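Local coordinates for B12-binding domain-containing protein (Kitasatospora setae, PDB 6WTE) that binds cobalamin and a [4Fe-4S] cluster and acts as a methyltransferase of the radical SAM family that works by non-radical catalysis, at residues A[334-338]-A[339-343]; A[355-358]-A[359-362]; A[475-478]-A[479-483]. One frame throughout, in Å; residues are numbered along the deposited sequence.

Contact 1: residues A[334-338]-A[339-343]; sequences SDHIR and PELLS
Arg338 turns its carbonyl back toward the amides of Leu341 and Leu342, and so opens helix 339-342 from the N-cap position. The bond from Leu342 N to Arg338 O is 2.9 Å long, whereas the one from Leu341 N to the same oxygen is weak. Pro339, with no amide hydrogen to give, takes the first helical place. This strand-to-helix turn follows the C-terminal end of strand 327-335, one of the parallel strands of the TIM-barrel-related radical SAM core, and the side chain of Leu342 lies about 10 Å from the bound iron-sulfur cluster.

Ahead of the helix, the imidazole of His336 is held against rotation by bonds at both nitrogens. Its ND1 accepts from Arg338 N at 3.1 Å in an almost straight bond (178°), and at the far side of the ring NE2 pairs with Glu385. Leu341 lays its CD2 methyl over one face in a CH-pi contact, 3.5 Å from the ring centroid and displaced toward His336 NE2. Leu342 instead reaches back along the chain, its CD2 meeting His336 CB at 3.8 Å.

On the outer side Arg338 and Glu340 run side by side in the same direction. Glu340 has its CG between the backbone N and the carbonyl carbon (chi1 59°) and then bends, which brings the carboxylate alongside the Arg338 chain. Arg338 is modelled in two conformers; in the one described NH2 forms a salt bridge with Glu388 and NH1 another with Glu340 OE2 at 2.9 Å, the guanidinium and carboxylate planes of this second pair 42° apart.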
loop_
_atom_site.group_PDB
_atom_site.type_symbol
_atom_site.label_atom_id
_atom_site.label_comp_id
_atom_site.label_asym_id
_atom_site.label_seq_id
_atom_site.Cartn_x
_atom_site.Cartn_y
_atom_site.Cartn_z
ATOM N N SER A 334 -7.600 14.186 0.387
ATOM C CA SER A 334 -7.931 15.448 -0.269
ATOM C C SER A 334 -6.736 15.993 -1.042
ATOM O O SER A 334 -6.897 16.567 -2.126
ATOM C CB SER A 334 -8.416 16.457 0.772
ATOM O OG SER A 334 -9.463 15.909 1.561
ATOM N N ASP A 335 -5.539 15.864 -0.466
ATOM C CA ASP A 335 -4.238 16.043 -1.110
ATOM C C ASP A 335 -3.863 17.502 -1.367
ATOM O O ASP A 335 -2.726 17.891 -1.077
ATOM C CB ASP A 335 -4.170 15.212 -2.397
ATOM C CG ASP A 335 -4.011 13.730 -2.106
ATOM O OD1 ASP A 335 -3.496 13.402 -1.012
ATOM O OD2 ASP A 335 -4.407 12.896 -2.946
ATOM N N HIS A 336 -4.781 18.323 -1.872
ATOM C CA HIS A 336 -4.503 19.749 -2.033
ATOM C C HIS A 336 -5.819 20.501 -2.185
ATOM O O HIS A 336 -6.902 19.915 -2.162
ATOM C CB HIS A 336 -3.587 20.023 -3.233
ATOM C CG HIS A 336 -2.627 21.151 -3.006
ATOM N ND1 HIS A 336 -3.000 22.475 -3.079
ATOM C CD2 HIS A 336 -1.315 21.149 -2.678
ATOM C CE1 HIS A 336 -1.956 23.239 -2.816
ATOM N NE2 HIS A 336 -0.920 22.460 -2.569
ATOM N N ILE A 337 -5.708 21.817 -2.366
ATOM C CA ILE A 337 -6.875 22.657 -2.623
ATOM C C ILE A 337 -6.738 23.487 -3.886
ATOM O O ILE A 337 -7.759 23.882 -4.478
ATOM C CB ILE A 337 -7.159 23.574 -1.415
ATOM C CG1 ILE A 337 -8.504 24.289 -1.593
ATOM C CG2 ILE A 337 -6.047 24.593 -1.262
ATOM C CD1 ILE A 337 -8.955 25.101 -0.402
ATOM N N ARG A 338 -5.529 23.750 -4.363
ATOM C CA ARG A 338 -5.346 24.652 -5.490
ATOM C C ARG A 338 -5.662 23.939 -6.801
ATOM O O ARG A 338 -5.056 22.894 -7.091
ATOM C CB ARG A 338 -3.926 25.198 -5.505
ATOM C CG ARG A 338 -3.669 26.267 -4.448
ATOM C CD ARG A 338 -4.534 27.501 -4.701
ATOM N NE ARG A 338 -4.206 28.615 -3.813
ATOM C CZ ARG A 338 -3.201 29.465 -4.016
ATOM N NH1 ARG A 338 -2.413 29.323 -5.070
ATOM N NH2 ARG A 338 -2.980 30.456 -3.162
ATOM N N PRO A 339 -6.589 24.458 -7.611
ATOM C CA PRO A 339 -6.893 23.811 -8.897
ATOM C C PRO A 339 -5.693 23.718 -9.814
ATOM O O PRO A 339 -5.572 22.740 -10.562
ATOM C CB PRO A 339 -7.991 24.708 -9.494
ATOM C CG PRO A 339 -8.569 25.447 -8.328
ATOM C CD PRO A 339 -7.445 25.631 -7.354
ATOM N N GLU A 340 -4.788 24.699 -9.770
ATOM C CA GLU A 340 -3.618 24.642 -10.635
ATOM C C GLU A 340 -2.714 23.469 -10.274
ATOM O O GLU A 340 -2.007 22.945 -11.142
ATOM C CB GLU A 340 -2.849 25.964 -10.576
ATOM C CG GLU A 340 -2.357 26.360 -9.192
ATOM C CD GLU A 340 -3.340 27.240 -8.419
ATOM O OE1 GLU A 340 -4.573 27.153 -8.648
ATOM O OE2 GLU A 340 -2.862 28.033 -7.577
ATOM N N LEU A 341 -2.739 23.025 -9.019
ATOM C CA LEU A 341 -1.984 21.844 -8.619
ATOM C C LEU A 341 -2.761 20.555 -8.849
ATOM O O LEU A 341 -2.183 19.559 -9.299
ATOM C CB LEU A 341 -1.575 21.955 -7.149
ATOM C CG LEU A 341 -0.240 22.675 -6.922
ATOM C CD1 LEU A 341 -0.307 24.145 -7.279
ATOM C CD2 LEU A 341 0.223 22.519 -5.508
ATOM N N LEU A 342 -4.066 20.557 -8.561
ATOM C CA LEU A 342 -4.853 19.334 -8.688
ATOM C C LEU A 342 -5.117 18.979 -10.143
ATOM O O LEU A 342 -5.256 17.795 -10.474
ATOM C CB LEU A 342 -6.169 19.484 -7.924
ATOM C CG LEU A 342 -6.021 19.556 -6.407
ATOM C CD1 LEU A 342 -7.288 20.135 -5.809
ATOM C CD2 LEU A 342 -5.722 18.173 -5.811
ATOM N N SER A 343 -5.180 19.979 -11.021
ATOM C CA SER A 343 -5.332 19.711 -12.445
ATOM C C SER A 343 -4.184 18.845 -12.947
ATOM O O SER A 343 -3.016 19.107 -12.648
ATOM C CB SER A 343 -5.380 21.024 -13.227
ATOM O OG SER A 343 -5.444 20.781 -14.618
#

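Contact 2: residues A[355-358]-A[359-362]; sequences YTFE and DTER. With EDO (1,2-ethanediol), chain M.
Asp359 and Thr356 form a capping box at the start of helix 357-369, in the radical SAM core. Thr356 is the N-cap residue, and Asp359, three positions on, bends its side chain back to it. The Asp359 chain begins with CG beside its own backbone N (chi1 -65°), a turn that directs it toward the residues preceding the helix. Its CB rests 3.4 Å from Thr356 O, and CG faces Thr356, about equally far from its N and O. At the tip, OD2 accepts from Thr356 N at 2.9 Å in a nearly straight bond (168°), met on the anti side and 24° out of the carboxylate plane. The same oxygen lies 3.3 Å from Tyr355 CB. A negative charge here would probably be favoured by its place at the N-terminal end of the helix dipole.

The backbone returns the grip, since Asp359 N donates to Thr356 O at 3.1 Å. Were Asp359 an alanine, Thr356 N would probably lose its side-chain acceptor and the Tyr355-Thr356 link would be freer to move. Thr356 OG1 supplements the cap with a weak bond from Glu358 N and another weak one to Glu358 OE2.

Regular helical bonds follow, Glu361 N to Phe357 O and Arg362 N to Glu358 O. Beside the cap, a 1,2-ethanediol molecule donates through O1 to Tyr355 O at 3.0 Å. Thr360 OG1, whose main partner is Ser334, also shares a water that donates to Thr356 O at 2.8 Å.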
loop_
_atom_site.group_PDB
_atom_site.type_symbol
_atom_site.label_atom_id
_atom_site.label_comp_id
_atom_site.label_asym_id
_atom_site.label_seq_id
_atom_site.Cartn_x
_atom_site.Cartn_y
_atom_site.Cartn_z
ATOM N N TYR A 355 -13.314 16.289 -7.876
ATOM C CA TYR A 355 -13.835 16.873 -6.649
ATOM C C TYR A 355 -13.387 18.321 -6.532
ATOM O O TYR A 355 -12.533 18.806 -7.284
ATOM C CB TYR A 355 -13.423 16.075 -5.401
ATOM C CG TYR A 355 -11.934 15.945 -5.149
ATOM C CD1 TYR A 355 -11.219 16.951 -4.515
ATOM C CD2 TYR A 355 -11.253 14.791 -5.512
ATOM C CE1 TYR A 355 -9.860 16.820 -4.268
ATOM C CE2 TYR A 355 -9.899 14.650 -5.271
ATOM C CZ TYR A 355 -9.207 15.667 -4.652
ATOM O OH TYR A 355 -7.859 15.515 -4.407
ATOM N N THR A 356 -14.018 19.011 -5.590
ATOM C CA THR A 356 -13.657 20.356 -5.187
ATOM C C THR A 356 -13.426 20.352 -3.687
ATOM O O THR A 356 -13.680 19.359 -2.999
ATOM C CB THR A 356 -14.757 21.367 -5.525
ATOM O OG1 THR A 356 -15.892 21.102 -4.693
ATOM C CG2 THR A 356 -15.161 21.240 -6.980
ATOM N N PHE A 357 -12.976 21.489 -3.160
ATOM C CA PHE A 357 -12.777 21.541 -1.719
ATOM C C PHE A 357 -14.096 21.409 -0.963
ATOM O O PHE A 357 -14.102 20.928 0.176
ATOM C CB PHE A 357 -12.058 22.828 -1.325
ATOM C CG PHE A 357 -11.648 22.861 0.118
ATOM C CD1 PHE A 357 -10.751 21.927 0.613
ATOM C CD2 PHE A 357 -12.161 23.814 0.978
ATOM C CE1 PHE A 357 -10.369 21.948 1.943
ATOM C CE2 PHE A 357 -11.786 23.840 2.312
ATOM C CZ PHE A 357 -10.888 22.905 2.792
ATOM N N GLU A 358 -15.221 21.787 -1.582
ATOM C CA GLU A 358 -16.511 21.628 -0.911
ATOM C C GLU A 358 -16.773 20.178 -0.547
ATOM O O GLU A 358 -17.446 19.905 0.451
ATOM C CB GLU A 358 -17.659 22.138 -1.789
ATOM C CG GLU A 358 -17.629 23.609 -2.128
ATOM C CD GLU A 358 -17.387 23.857 -3.614
ATOM O OE1 GLU A 358 -16.426 24.583 -3.946
ATOM O OE2 GLU A 358 -18.149 23.322 -4.450
ATOM N N ASP A 359 -16.259 19.238 -1.351
ATOM C CA ASP A 359 -16.471 17.822 -1.075
ATOM C C ASP A 359 -15.758 17.397 0.201
ATOM O O ASP A 359 -16.295 16.599 0.976
ATOM C CB ASP A 359 -16.010 16.977 -2.265
ATOM C CG ASP A 359 -16.846 17.222 -3.506
ATOM O OD1 ASP A 359 -18.088 17.168 -3.417
ATOM O OD2 ASP A 359 -16.268 17.494 -4.572
ATOM N N THR A 360 -14.545 17.910 0.434
ATOM C CA THR A 360 -13.860 17.624 1.690
ATOM C C THR A 360 -14.560 18.310 2.860
ATOM O O THR A 360 -14.692 17.727 3.944
ATOM C CB THR A 360 -12.391 18.052 1.602
ATOM O OG1 THR A 360 -11.687 17.189 0.691
ATOM C CG2 THR A 360 -11.717 17.970 2.966
ATOM N N GLU A 361 -15.013 19.551 2.660
ATOM C CA GLU A 361 -15.760 20.241 3.706
ATOM C C GLU A 361 -17.020 19.470 4.084
ATOM O O GLU A 361 -17.340 19.334 5.270
ATOM C CB GLU A 361 -16.109 21.656 3.245
ATOM C CG GLU A 361 -16.843 22.496 4.274
ATOM C CD GLU A 361 -15.928 23.094 5.326
ATOM O OE1 GLU A 361 -16.229 22.946 6.531
ATOM O OE2 GLU A 361 -14.915 23.720 4.950
ATOM N N ARG A 362 -17.756 18.972 3.086
ATOM C CA ARG A 362 -18.970 18.225 3.395
ATOM C C ARG A 362 -18.643 16.908 4.079
ATOM O O ARG A 362 -19.325 16.519 5.031
ATOM C CB ARG A 362 -19.800 17.974 2.136
ATOM C CG ARG A 362 -21.118 17.261 2.450
ATOM C CD ARG A 362 -22.030 17.112 1.242
ATOM N NE ARG A 362 -21.489 16.207 0.234
ATOM C CZ ARG A 362 -22.192 15.733 -0.792
ATOM N NH1 ARG A 362 -23.466 16.078 -0.938
ATOM N NH2 ARG A 362 -21.629 14.915 -1.668
HETATM C C1 EDO M . -14.683 19.504 -10.237
HETATM O O1 EDO M . -13.314 19.083 -10.179
HETATM C C2 EDO M . -15.572 18.485 -9.535
HETATM O O2 EDO M . -15.862 17.405 -10.429
HETATM O O HOH W 1 -11.610 18.275 -1.539
#

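Contact 3: residues A[475-478]-A[479-483]; sequences CYFS and PGLLP
Phe477 swings its CG away from the backbone N (chi1 -168°), which carries its ring against Leu481 and Leu482, the last residue of the turn formed by residues 479-481 and the one after it. Ser478 is extended in the same sense (chi1 173°), and this brings OG forward to the amide two residues on. Gly480 N donates to Ser478 OG at 3.1 Å, an ST turn, while Leu481 N donates to Ser478 O at 3.0 Å and closes the first 3-10 turn. The OG has a second bond, to the backbone oxygen of Glu385, so the hydroxyl ties this turn to another loop.

The Phe477 ring meets two leucines in different ways. Leu481 crosses it at about a right angle, and its CD1 comes within 3.5 Å of Phe477 CZ. Leu482 instead approaches the rim, with CD2 close to the ring plane and 3.7 Å from Phe477 CD2. On the other side of the strand end, the hydroxyl of Tyr476 lies against the proline ring, Tyr476 OH to Pro479 CD 3.6 Å.

These contacts join the end of strand 475-476, which pairs antiparallel with strands 404-412 and 436-437, to the loop leading to helix 491-503. From that helix Trp495 meets the Phe477 ring at about 45° between planes; Tyr476 packs on Met419 and Ile423 of helix 418-427, and Leu481 on Pro387 and Val390 of helix 387-398.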
loop_
_atom_site.group_PDB
_atom_site.type_symbol
_atom_site.label_atom_id
_atom_site.label_comp_id
_atom_site.label_asym_id
_atom_site.label_seq_id
_atom_site.Cartn_x
_atom_site.Cartn_y
_atom_site.Cartn_z
ATOM N N CYS A 475 12.975 10.575 -6.922
ATOM C CA CYS A 475 11.891 11.382 -6.372
ATOM C C CYS A 475 11.657 12.610 -7.236
ATOM O O CYS A 475 12.516 13.017 -8.021
ATOM C CB CYS A 475 12.196 11.856 -4.949
ATOM S SG CYS A 475 12.475 10.500 -3.797
ATOM N N TYR A 476 10.479 13.204 -7.059
ATOM C CA TYR A 476 10.168 14.528 -7.574
ATOM C C TYR A 476 9.842 15.447 -6.407
ATOM O O TYR A 476 9.142 15.050 -5.470
ATOM C CB TYR A 476 8.979 14.517 -8.543
ATOM C CG TYR A 476 8.657 15.904 -9.062
ATOM C CD1 TYR A 476 9.302 16.414 -10.179
ATOM C CD2 TYR A 476 7.723 16.714 -8.419
ATOM C CE1 TYR A 476 9.030 17.678 -10.653
ATOM C CE2 TYR A 476 7.442 17.984 -8.881
ATOM C CZ TYR A 476 8.096 18.463 -10.003
ATOM O OH TYR A 476 7.821 19.727 -10.463
ATOM N N PHE A 477 10.364 16.666 -6.468
ATOM C CA PHE A 477 10.023 17.717 -5.522
ATOM C C PHE A 477 10.045 19.036 -6.275
ATOM O O PHE A 477 11.036 19.351 -6.935
ATOM C CB PHE A 477 11.005 17.739 -4.348
ATOM C CG PHE A 477 10.559 18.585 -3.198
ATOM C CD1 PHE A 477 9.319 18.381 -2.606
ATOM C CD2 PHE A 477 11.383 19.580 -2.698
ATOM C CE1 PHE A 477 8.905 19.159 -1.541
ATOM C CE2 PHE A 477 10.972 20.365 -1.629
ATOM C CZ PHE A 477 9.736 20.153 -1.051
ATOM N N SER A 478 8.958 19.787 -6.175
ATOM C CA SER A 478 8.795 20.994 -6.968
ATOM C C SER A 478 9.996 21.922 -6.809
ATOM O O SER A 478 10.347 22.286 -5.678
ATOM C CB SER A 478 7.533 21.739 -6.552
ATOM O OG SER A 478 7.491 22.990 -7.221
ATOM N N PRO A 479 10.631 22.345 -7.904
ATOM C CA PRO A 479 11.680 23.366 -7.791
ATOM C C PRO A 479 11.189 24.665 -7.173
ATOM O O PRO A 479 12.009 25.456 -6.692
ATOM C CB PRO A 479 12.133 23.563 -9.246
ATOM C CG PRO A 479 11.813 22.247 -9.904
ATOM C CD PRO A 479 10.526 21.798 -9.267
ATOM N N GLY A 480 9.879 24.917 -7.175
ATOM C CA GLY A 480 9.355 26.086 -6.488
ATOM C C GLY A 480 9.549 26.067 -4.985
ATOM O O GLY A 480 9.349 27.104 -4.338
ATOM N N LEU A 481 9.924 24.924 -4.411
ATOM C CA LEU A 481 10.113 24.802 -2.972
ATOM C C LEU A 481 11.576 24.707 -2.562
ATOM O O LEU A 481 11.861 24.539 -1.372
ATOM C CB LEU A 481 9.357 23.579 -2.437
ATOM C CG LEU A 481 7.831 23.640 -2.481
ATOM C CD1 LEU A 481 7.220 22.428 -1.788
ATOM C CD2 LEU A 481 7.338 24.922 -1.842
ATOM N N LEU A 482 12.506 24.809 -3.503
ATOM C CA LEU A 482 13.911 24.715 -3.150
ATOM C C LEU A 482 14.591 26.074 -3.264
ATOM O O LEU A 482 14.173 26.920 -4.061
ATOM C CB LEU A 482 14.646 23.707 -4.041
ATOM C CG LEU A 482 14.255 22.237 -3.863
ATOM C CD1 LEU A 482 15.212 21.331 -4.622
ATOM C CD2 LEU A 482 14.219 21.868 -2.389
ATOM N N PRO A 483 15.651 26.314 -2.484
ATOM C CA PRO A 483 16.453 27.529 -2.683
ATOM C C PRO A 483 17.129 27.535 -4.045
ATOM O O PRO A 483 16.966 26.593 -4.827
ATOM C CB PRO A 483 17.481 27.467 -1.545
ATOM C CG PRO A 483 16.875 26.548 -0.528
ATOM C CD PRO A 483 16.099 25.539 -1.314
#

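How the contacts relate
Along the chain the three contacts come in series, none nested in or crossing another. Contact 1 closes the turn from strand 327-335 into helix 339-342; contact 2 caps helix 357-369, which comes next and whose N-terminal end lies against the same strand end. There the two touch: Ser334 O and OG lie 2.7 Å from Tyr355 OH and Thr360 OG1 respectively, probable hydrogen bonds, and Ile337 CD1 packs on Phe357 CG. Contact 3, much later in the sequence, closes the turn at the end of strand 475-476 of the same sheet. It does not touch contact 1, their centres being about 17 Å apart, but Glu385 bridges them, its carboxylate bonded to His336 and its backbone oxygen to Ser478.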